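Local atomic coordinates of flavohemoglobin (Malassezia yamatoensis, PDB entry 6O0A), a protein that binds heme and FAD and, as a flavohemoglobin, probably detoxifies nitric oxide by using electrons passed from NAD(P)H through the flavin to the heme. Residues 165-170 with 195-200; 185-190 with 249-254. All blocks are in the same frame, centred on the assembly; numbering follows the deposited sequence.

Interaction 1 of 2, residues 165-170 with 195-200; sequences QANNIV and DNTAMT
T200 turns OG1 anti to its own carbonyl carbon (chi1 -59°), which aims the hydroxyl at Q165 and A166, while Q165 bends at chi2 (-52°) and carries its amide back across T200 at about a right angle. The two side chains meet through a short bond, T200 OG1 donating a hydrogen bond to Q165 OE1 at 2.7 Å from above the carbonyl plane. The same OG1 accepts from A166 N at 2.9 Å in a nearly straight bond. Donor to one partner and acceptor from the other, the hydroxyl has its rotation fixed by both. The second polar link comes from N167: its ND2 donates a hydrogen bond to A198 O at 2.8 Å (N-H...O 174°), the oxygen lying in the amide plane of N167. The other end of that amide, OD1, accepts from I169 N in an Asx turn and also from N263 ND2, so bonds at both ends limit its rotation. Small apolar groups complete the interface. CG2 of T197 lies against CB of N167 at 3.6 Å. The I169 and T197 side chains reach toward each other tip to tip, I169 CG1 coming within 3.7 Å of T197 CG2. CB of A166 faces CB of A198 at 4.3 Å. D195 shapes the second loop with another Asx turn, OD1 taking T197 N at 3.0 Å. This surface contact is a loop-to-loop junction of the two-part flavohemoglobin architecture, tying the link from the last globin helix, 137-163, to the loop leaving strand 186-193 of the FAD-binding beta-barrel.

Interaction 2 of 2, residues 185-190 with 249-254; sequences DVVDMV and IFQNQE
Q251 NE2 donates to D185 O over 3.1 Å, the acceptor lying in the plane of the Q251 amide although the nitrogen stands above the plane of the D185 carbonyl, 53° out of it. The N-H...O angle of 157° is moderately bent. The same NE2 also donates to I238 O of neighbouring strand 234-239, its strongest polar partner, so the amide bridges two strands. Beside these bonds, V187 CG2 packs on the amide, 3.6 Å from Q251 CD, the two side chains crossing at a slant. With chi2 at -166°, Q251 is extended beyond CG and spans the gap from the helix end to the strand. Farther along, M189 bends at chi3 and brings its methyl CE to 3.4 Å from F250 O. The elements joined are strand 186-193 of the antiparallel FAD-binding barrel and the last turn of helix 246-251, and F250 sits with its side chain about 6 Å from the bound FAD. In the second shell, R179 NH2 bonds to the backbone O of Q251, holding the end of the helix. After the helix, Q253 folds back, its NE2 donating to I249 O at 3.0 Å; N252 N bonds that oxygen from the opposite face of its plane. The side chain of F250 touches I238 on strand 234-239 and I210 and A212 on strand 207-213.

Strand 186-193 relates the two contacts: interaction 2 uses its first residues, and interaction 1 the loop that follows it. Their nearest atoms are about 9 Å apart and their centres 24 Å, so they do not touch. Interaction 1 is a surface contact between irregular loops, burying 306 Å² in all and carried by three hydrogen bonds. Interaction 2 is buried between a strand and a helix end, at 228 Å², with one cross-segment bond and otherwise methyl groups packed on an amide and a backbone carbonyl. The first joins the globin-side linker to the FAD-binding part; the second stays within that part, near the FAD through F250.

Interaction 1 of 2, residues 165-170 with 195-200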
loop_
_atom_site.group_PDB
_atom_site.type_symbol
_atom_site.label_atom_id
_atom_site.label_comp_id
_atom_site.label_asym_id
_atom_site.label_seq_id
_atom_site.Cartn_x
_atom_site.Cartn_y
_atom_site.Cartn_z
ATOM N N GLN A 165 3.300 18.649 -2.816
ATOM C CA GLN A 165 4.317 18.533 -1.782
ATOM C C GLN A 165 4.874 19.896 -1.374
ATOM O O GLN A 165 4.880 20.864 -2.142
ATOM C CB GLN A 165 5.470 17.654 -2.255
ATOM C CG GLN A 165 5.012 16.283 -2.669
ATOM C CD GLN A 165 4.184 15.641 -1.591
ATOM O OE1 GLN A 165 4.629 15.505 -0.451
ATOM N NE2 GLN A 165 2.957 15.269 -1.932
ATOM N N ALA A 166 5.398 19.935 -0.151
ATOM C CA ALA A 166 6.030 21.117 0.418
ATOM C C ALA A 166 7.489 21.257 0.012
ATOM O O ALA A 166 8.156 22.194 0.462
ATOM C CB ALA A 166 5.926 21.069 1.950
ATOM N N ASN A 167 7.998 20.351 -0.820
ATOM C CA ASN A 167 9.396 20.356 -1.213
ATOM C C ASN A 167 9.479 19.842 -2.642
ATOM O O ASN A 167 8.478 19.424 -3.228
ATOM C CB ASN A 167 10.235 19.496 -0.273
ATOM C CG ASN A 167 9.740 18.071 -0.220
ATOM O OD1 ASN A 167 9.718 17.381 -1.244
ATOM N ND2 ASN A 167 9.332 17.618 0.967
ATOM N N ASN A 168 10.691 19.871 -3.202
ATOM C CA ASN A 168 10.914 19.463 -4.583
ATOM C C ASN A 168 11.818 18.236 -4.671
ATOM O O ASN A 168 12.522 18.051 -5.667
ATOM C CB ASN A 168 11.507 20.617 -5.390
ATOM C CG ASN A 168 12.882 21.018 -4.901
ATOM O OD1 ASN A 168 13.306 20.634 -3.809
ATOM N ND2 ASN A 168 13.599 21.790 -5.719
ATOM N N ILE A 169 11.830 17.398 -3.636
ATOM C CA ILE A 169 12.659 16.202 -3.624
ATOM C C ILE A 169 11.744 14.986 -3.576
ATOM O O ILE A 169 10.527 15.111 -3.455
ATOM C CB ILE A 169 13.681 16.208 -2.467
ATOM C CG1 ILE A 169 13.045 16.545 -1.114
ATOM C CG2 ILE A 169 14.773 17.243 -2.782
ATOM C CD1 ILE A 169 12.188 15.444 -0.464
ATOM N N VAL A 170 12.337 13.796 -3.693
ATOM C CA VAL A 170 11.571 12.566 -3.515
ATOM C C VAL A 170 11.882 11.864 -2.201
ATOM O O VAL A 170 11.057 11.057 -1.746
ATOM C CB VAL A 170 11.729 11.591 -4.702
ATOM C CG1 VAL A 170 11.138 12.219 -5.973
ATOM C CG2 VAL A 170 13.172 11.203 -4.914
ATOM N N ASP A 195 18.080 17.267 7.519
ATOM C CA ASP A 195 18.487 18.322 6.613
ATOM C C ASP A 195 17.385 19.379 6.646
ATOM O O ASP A 195 16.486 19.328 7.490
ATOM C CB ASP A 195 18.843 17.756 5.224
ATOM C CG ASP A 195 17.685 17.081 4.515
ATOM O OD1 ASP A 195 16.532 17.534 4.673
ATOM O OD2 ASP A 195 17.938 16.095 3.771
ATOM N N ASN A 196 17.448 20.352 5.744
ATOM C CA ASN A 196 16.540 21.489 5.828
ATOM C C ASN A 196 15.329 21.361 4.912
ATOM O O ASN A 196 14.622 22.350 4.706
ATOM C CB ASN A 196 17.306 22.777 5.549
ATOM C CG ASN A 196 18.321 23.074 6.632
ATOM O OD1 ASN A 196 18.151 22.655 7.787
ATOM N ND2 ASN A 196 19.382 23.792 6.276
ATOM N N THR A 197 15.053 20.170 4.394
ATOM C CA THR A 197 13.901 19.973 3.516
ATOM C C THR A 197 12.596 20.129 4.291
ATOM O O THR A 197 12.412 19.504 5.336
ATOM C CB THR A 197 13.961 18.582 2.874
ATOM O OG1 THR A 197 15.070 18.516 1.965
ATOM C CG2 THR A 197 12.682 18.281 2.120
ATOM N N ALA A 198 11.687 20.959 3.776
ATOM C CA ALA A 198 10.392 21.144 4.427
ATOM C C ALA A 198 9.557 19.870 4.326
ATOM O O ALA A 198 9.559 19.192 3.296
ATOM C CB ALA A 198 9.644 22.320 3.792
ATOM N N MET A 199 8.830 19.545 5.405
ATOM C CA MET A 199 7.987 18.358 5.449
ATOM C C MET A 199 6.596 18.663 4.900
ATOM O O MET A 199 5.986 19.678 5.261
ATOM C CB MET A 199 7.859 17.830 6.882
ATOM C CG MET A 199 9.154 17.253 7.446
ATOM S SD MET A 199 8.993 16.903 9.207
ATOM C CE MET A 199 7.643 15.720 9.197
ATOM N N THR A 200 6.106 17.777 4.034
ATOM C CA THR A 200 4.701 17.809 3.644
ATOM C C THR A 200 3.856 17.275 4.794
ATOM O O THR A 200 4.190 16.224 5.354
ATOM C CB THR A 200 4.478 16.941 2.405
ATOM O OG1 THR A 200 5.297 17.428 1.337
ATOM C CG2 THR A 200 3.026 17.007 1.969
#

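Interaction 2 of 2, residues 185-190 with 249-254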
loop_
_atom_site.group_PDB
_atom_site.type_symbol
_atom_site.label_atom_id
_atom_site.label_comp_id
_atom_site.label_asym_id
_atom_site.label_seq_id
_atom_site.Cartn_x
_atom_site.Cartn_y
_atom_site.Cartn_z
ATOM N N ASP A 185 8.219 -8.230 18.982
ATOM C CA ASP A 185 8.750 -8.064 17.635
ATOM C C ASP A 185 8.389 -6.743 16.961
ATOM O O ASP A 185 8.600 -6.618 15.743
ATOM C CB ASP A 185 8.312 -9.235 16.729
ATOM C CG ASP A 185 6.807 -9.351 16.588
ATOM O OD1 ASP A 185 6.061 -8.545 17.179
ATOM O OD2 ASP A 185 6.365 -10.267 15.867
ATOM N N VAL A 186 7.881 -5.746 17.688
ATOM C CA VAL A 186 7.531 -4.457 17.094
ATOM C C VAL A 186 8.361 -3.360 17.744
ATOM O O VAL A 186 8.447 -3.282 18.977
ATOM C CB VAL A 186 6.027 -4.153 17.241
ATOM C CG1 VAL A 186 5.733 -2.759 16.736
ATOM C CG2 VAL A 186 5.212 -5.194 16.471
ATOM N N VAL A 187 8.949 -2.493 16.915
ATOM C CA VAL A 187 9.744 -1.359 17.374
ATOM C C VAL A 187 9.083 -0.076 16.876
ATOM O O VAL A 187 8.855 0.090 15.670
ATOM C CB VAL A 187 11.203 -1.465 16.899
ATOM C CG1 VAL A 187 12.010 -0.270 17.382
ATOM C CG2 VAL A 187 11.822 -2.772 17.403
ATOM N N ASP A 188 8.764 0.810 17.818
ATOM C CA ASP A 188 8.123 2.101 17.577
ATOM C C ASP A 188 9.215 3.160 17.438
ATOM O O ASP A 188 9.993 3.384 18.380
ATOM C CB ASP A 188 7.184 2.375 18.763
ATOM C CG ASP A 188 6.414 3.686 18.653
ATOM O OD1 ASP A 188 6.529 4.388 17.633
ATOM O OD2 ASP A 188 5.673 4.013 19.620
ATOM N N MET A 189 9.317 3.770 16.248
ATOM C CA MET A 189 10.464 4.604 15.882
ATOM C C MET A 189 10.008 6.015 15.538
ATOM O O MET A 189 9.060 6.189 14.768
ATOM C CB MET A 189 11.195 3.981 14.689
ATOM C CG MET A 189 11.583 2.532 14.982
ATOM S SD MET A 189 12.422 1.754 13.576
ATOM C CE MET A 189 13.978 2.632 13.608
ATOM N N VAL A 190 10.688 7.020 16.087
ATOM C CA VAL A 190 10.385 8.422 15.800
ATOM C C VAL A 190 11.589 9.061 15.120
ATOM O O VAL A 190 12.701 9.013 15.657
ATOM C CB VAL A 190 10.026 9.205 17.073
ATOM C CG1 VAL A 190 9.736 10.677 16.721
ATOM C CG2 VAL A 190 8.822 8.558 17.801
ATOM N N ILE A 249 17.069 -4.825 9.430
ATOM C CA ILE A 249 17.978 -3.695 9.281
ATOM C C ILE A 249 17.389 -2.435 9.903
ATOM O O ILE A 249 18.074 -1.721 10.646
ATOM C CB ILE A 249 18.343 -3.519 7.792
ATOM C CG1 ILE A 249 19.223 -4.698 7.359
ATOM C CG2 ILE A 249 19.081 -2.202 7.581
ATOM C CD1 ILE A 249 19.487 -4.786 5.867
ATOM N N PHE A 250 16.105 -2.156 9.646
ATOM C CA PHE A 250 15.474 -0.987 10.248
ATOM C C PHE A 250 15.444 -1.100 11.773
ATOM O O PHE A 250 15.712 -0.125 12.477
ATOM C CB PHE A 250 14.048 -0.809 9.714
ATOM C CG PHE A 250 13.971 -0.457 8.256
ATOM C CD1 PHE A 250 14.730 0.580 7.727
ATOM C CD2 PHE A 250 13.092 -1.139 7.416
ATOM C CE1 PHE A 250 14.633 0.916 6.373
ATOM C CE2 PHE A 250 13.005 -0.821 6.065
ATOM C CZ PHE A 250 13.768 0.204 5.544
ATOM N N GLN A 251 15.130 -2.286 12.304
ATOM C CA GLN A 251 15.021 -2.408 13.757
ATOM C C GLN A 251 16.366 -2.366 14.452
ATOM O O GLN A 251 16.414 -2.161 15.668
ATOM C CB GLN A 251 14.311 -3.704 14.156
ATOM C CG GLN A 251 12.854 -3.765 13.788
ATOM C CD GLN A 251 12.163 -4.902 14.502
ATOM O OE1 GLN A 251 12.819 -5.835 14.989
ATOM N NE2 GLN A 251 10.829 -4.825 14.596
ATOM N N ASN A 252 17.464 -2.570 13.734
ATOM C CA ASN A 252 18.758 -2.537 14.386
ATOM C C ASN A 252 19.456 -1.191 14.239
ATOM O O ASN A 252 20.622 -1.072 14.608
ATOM C CB ASN A 252 19.625 -3.683 13.876
ATOM C CG ASN A 252 19.297 -4.990 14.574
ATOM O OD1 ASN A 252 20.002 -5.408 15.493
ATOM N ND2 ASN A 252 18.192 -5.617 14.176
ATOM N N GLN A 253 18.758 -0.172 13.747
ATOM C CA GLN A 253 19.317 1.174 13.714
ATOM C C GLN A 253 19.395 1.748 15.120
ATOM O O GLN A 253 18.461 1.617 15.915
ATOM C CB GLN A 253 18.451 2.084 12.843
ATOM C CG GLN A 253 18.279 1.604 11.430
ATOM C CD GLN A 253 19.577 1.655 10.637
ATOM O OE1 GLN A 253 20.279 2.668 10.630
ATOM N NE2 GLN A 253 19.911 0.555 9.987
ATOM N N GLU A 254 20.507 2.401 15.427
ATOM C CA GLU A 254 20.652 3.024 16.732
ATOM C C GLU A 254 20.120 4.450 16.702
ATOM O O GLU A 254 20.079 5.094 15.652
ATOM C CB GLU A 254 22.115 3.010 17.171
ATOM C CG GLU A 254 22.682 1.602 17.250
ATOM C CD GLU A 254 23.984 1.530 18.016
ATOM O OE1 GLU A 254 24.965 2.184 17.597
ATOM O OE2 GLU A 254 24.019 0.819 19.043
#